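Local coordinates for uncharacterized protein (Alicyclobacillus acidocaldarius subsp. acidocaldarius, PDB 3RQB) that is of unknown function but probably hydrolyses acyl-CoA thioesters, as a hot dog-fold thioesterase, at residues B[88-93]-B[114-119]. Numbering follows the deposited sequence.
Sequences NRSTQH and IRRESW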
loop_
_atom_site.group_PDB
_atom_site.type_symbol
_atom_site.label_atom_id
_atom_site.label_comp_id
_atom_site.label_asym_id
_atom_site.label_seq_id
_atom_site.Cartn_x
_atom_site.Cartn_y
_atom_site.Cartn_z
ATOM N N ASN B 88 -7.222 0.018 20.578
ATOM C CA ASN B 88 -7.408 1.376 21.051
ATOM C C ASN B 88 -8.893 1.709 21.038
ATOM O O ASN B 88 -9.707 0.855 20.684
ATOM C CB ASN B 88 -6.588 2.327 20.184
ATOM C CG ASN B 88 -5.144 1.853 20.013
ATOM O OD1 ASN B 88 -4.538 1.319 20.943
ATOM N ND2 ASN B 88 -4.598 2.034 18.817
ATOM N N ARG B 89 -9.265 2.918 21.448
ATOM C CA ARG B 89 -10.686 3.225 21.569
ATOM C C ARG B 89 -11.411 2.910 20.279
ATOM O O ARG B 89 -12.258 2.020 20.227
ATOM C CB ARG B 89 -10.909 4.687 21.944
ATOM C CG ARG B 89 -10.992 4.910 23.433
ATOM C CD ARG B 89 -11.959 3.914 24.065
ATOM N NE ARG B 89 -11.645 3.658 25.473
ATOM C CZ ARG B 89 -11.836 2.493 26.093
ATOM N NH1 ARG B 89 -12.346 1.453 25.438
ATOM N NH2 ARG B 89 -11.511 2.367 27.373
ATOM N N SER B 90 -11.072 3.670 19.246
ATOM C CA SER B 90 -11.709 3.579 17.943
ATOM C C SER B 90 -10.969 2.733 16.908
ATOM O O SER B 90 -11.354 2.715 15.742
ATOM C CB SER B 90 -11.935 4.985 17.398
ATOM O OG SER B 90 -10.821 5.810 17.700
ATOM N N THR B 91 -9.876 2.083 17.293
ATOM C CA THR B 91 -8.993 1.503 16.276
ATOM C C THR B 91 -8.197 0.246 16.705
ATOM O O THR B 91 -7.822 0.107 17.871
ATOM C CB THR B 91 -8.051 2.602 15.757
ATOM O OG1 THR B 91 -7.753 2.377 14.381
ATOM C CG2 THR B 91 -6.766 2.669 16.578
ATOM N N GLN B 92 -7.951 -0.664 15.758
ATOM C CA GLN B 92 -7.316 -1.965 16.046
ATOM C C GLN B 92 -6.367 -2.493 14.941
ATOM O O GLN B 92 -6.721 -2.482 13.760
ATOM C CB GLN B 92 -8.406 -3.003 16.309
ATOM C CG GLN B 92 -7.918 -4.265 16.985
ATOM C CD GLN B 92 -9.005 -5.311 17.081
ATOM O OE1 GLN B 92 -9.976 -5.282 16.325
ATOM N NE2 GLN B 92 -8.852 -6.241 18.014
ATOM N N HIS B 93 -5.190 -2.992 15.327
ATOM C CA HIS B 93 -4.194 -3.476 14.359
ATOM C C HIS B 93 -3.930 -4.981 14.460
ATOM O O HIS B 93 -3.677 -5.494 15.553
ATOM C CB HIS B 93 -2.854 -2.765 14.559
ATOM C CG HIS B 93 -2.823 -1.355 14.067
ATOM N ND1 HIS B 93 -3.425 -0.316 14.744
ATOM C CD2 HIS B 93 -2.230 -0.805 12.980
ATOM C CE1 HIS B 93 -3.215 0.813 14.089
ATOM N NE2 HIS B 93 -2.494 0.545 13.015
ATOM N N ILE B 114 -13.604 1.749 14.326
ATOM C CA ILE B 114 -14.981 2.205 14.324
ATOM C C ILE B 114 -15.011 3.644 13.870
ATOM O O ILE B 114 -14.370 4.512 14.477
ATOM C CB ILE B 114 -15.595 2.123 15.722
ATOM C CG1 ILE B 114 -15.464 0.694 16.266
ATOM C CG2 ILE B 114 -17.057 2.607 15.683
ATOM C CD1 ILE B 114 -14.935 0.615 17.693
ATOM N N ARG B 115 -15.751 3.902 12.797
ATOM C CA ARG B 115 -15.809 5.256 12.255
ATOM C C ARG B 115 -17.188 5.915 12.295
ATOM O O ARG B 115 -18.237 5.254 12.243
ATOM C CB ARG B 115 -15.191 5.332 10.851
ATOM C CG ARG B 115 -15.569 4.191 9.934
ATOM C CD ARG B 115 -14.544 3.999 8.818
ATOM N NE ARG B 115 -14.513 5.099 7.854
ATOM C CZ ARG B 115 -14.225 4.938 6.568
ATOM N NH1 ARG B 115 -13.949 3.727 6.104
ATOM N NH2 ARG B 115 -14.219 5.979 5.746
ATOM N N ARG B 116 -17.145 7.241 12.395
ATOM C CA ARG B 116 -18.325 8.081 12.501
ATOM C C ARG B 116 -18.296 9.091 11.340
ATOM O O ARG B 116 -17.244 9.330 10.738
ATOM C CB ARG B 116 -18.359 8.760 13.883
ATOM C CG ARG B 116 -18.389 7.759 15.068
ATOM C CD ARG B 116 -17.724 8.292 16.352
ATOM N NE ARG B 116 -16.361 7.785 16.533
ATOM C CZ ARG B 116 -15.616 7.987 17.618
ATOM N NH1 ARG B 116 -16.095 8.686 18.641
ATOM N NH2 ARG B 116 -14.389 7.483 17.681
ATOM N N GLU B 117 -19.453 9.660 11.014
ATOM C CA GLU B 117 -19.603 10.480 9.812
ATOM C C GLU B 117 -18.896 11.840 9.857
ATOM O O GLU B 117 -18.926 12.550 10.859
ATOM C CB GLU B 117 -21.082 10.670 9.489
ATOM C CG GLU B 117 -21.329 11.238 8.111
ATOM C CD GLU B 117 -22.734 10.964 7.621
ATOM O OE1 GLU B 117 -23.639 11.741 7.992
ATOM O OE2 GLU B 117 -22.938 9.974 6.872
ATOM N N SER B 118 -18.269 12.205 8.752
ATOM C CA SER B 118 -17.503 13.429 8.718
ATOM C C SER B 118 -17.900 14.252 7.507
ATOM O O SER B 118 -18.748 13.835 6.719
ATOM C CB SER B 118 -16.020 13.082 8.637
ATOM O OG SER B 118 -15.765 12.256 7.512
ATOM N N TRP B 119 -17.289 15.422 7.358
ATOM C CA TRP B 119 -17.353 16.110 6.082
ATOM C C TRP B 119 -16.738 15.178 5.051
ATOM O O TRP B 119 -15.761 14.480 5.326
ATOM C CB TRP B 119 -16.582 17.426 6.114
ATOM C CG TRP B 119 -16.210 17.923 4.742
ATOM C CD1 TRP B 119 -16.985 18.669 3.898
ATOM C CD2 TRP B 119 -14.968 17.709 4.060
ATOM N NE1 TRP B 119 -16.302 18.934 2.737
ATOM C CE2 TRP B 119 -15.060 18.353 2.809
ATOM C CE3 TRP B 119 -13.786 17.030 4.383
ATOM C CZ2 TRP B 119 -14.014 18.338 1.883
ATOM C CZ3 TRP B 119 -12.748 17.018 3.461
ATOM C CH2 TRP B 119 -12.870 17.665 2.229
#
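Ser-90 packs its CB against the edge of the Arg-116 guanidinium, near the plane of that group, with Ser-90 CB 3.5 Å from Arg-116 NH2. Ser-90 OG lies further off, 3.9 Å from Arg-116 NH2, and the two do not form a hydrogen bond. With chi1 at 40°, OG sits between the backbone N and the carbonyl carbon. This rotamer carries it to the hydroxyl of Tyr-266 of the second subunit, to which it is hydrogen-bonded. The Arg-116 chain bends at chi3 (-100°), and its guanidinium turns back toward the turn at Ser-90.

Ile-114 N donates a hydrogen bond to Ser-90 O at 2.8 Å. Ile-114 CD1 lies 3.9 Å from Arg-89 O. Asn-88 N to Thr-91 O, 2.8 Å, closes the hairpin turn between strands 77-87 and 91-100.

The contact thus continues the antiparallel pairing of strands 91-100 and 103-113 as the second strand runs out into a loop. Arg-115 in that loop bonds to Ser-240 O and His-241 O of the second subunit, and to Phe-215 O and Leu-216 O of its own chain. NH2 of Arg-116 packs on Ser-90 CB without a hydrogen bond to Ser-90, so the backbone bond from Ile-114 is the one polar tie between 88-93 and 114-119.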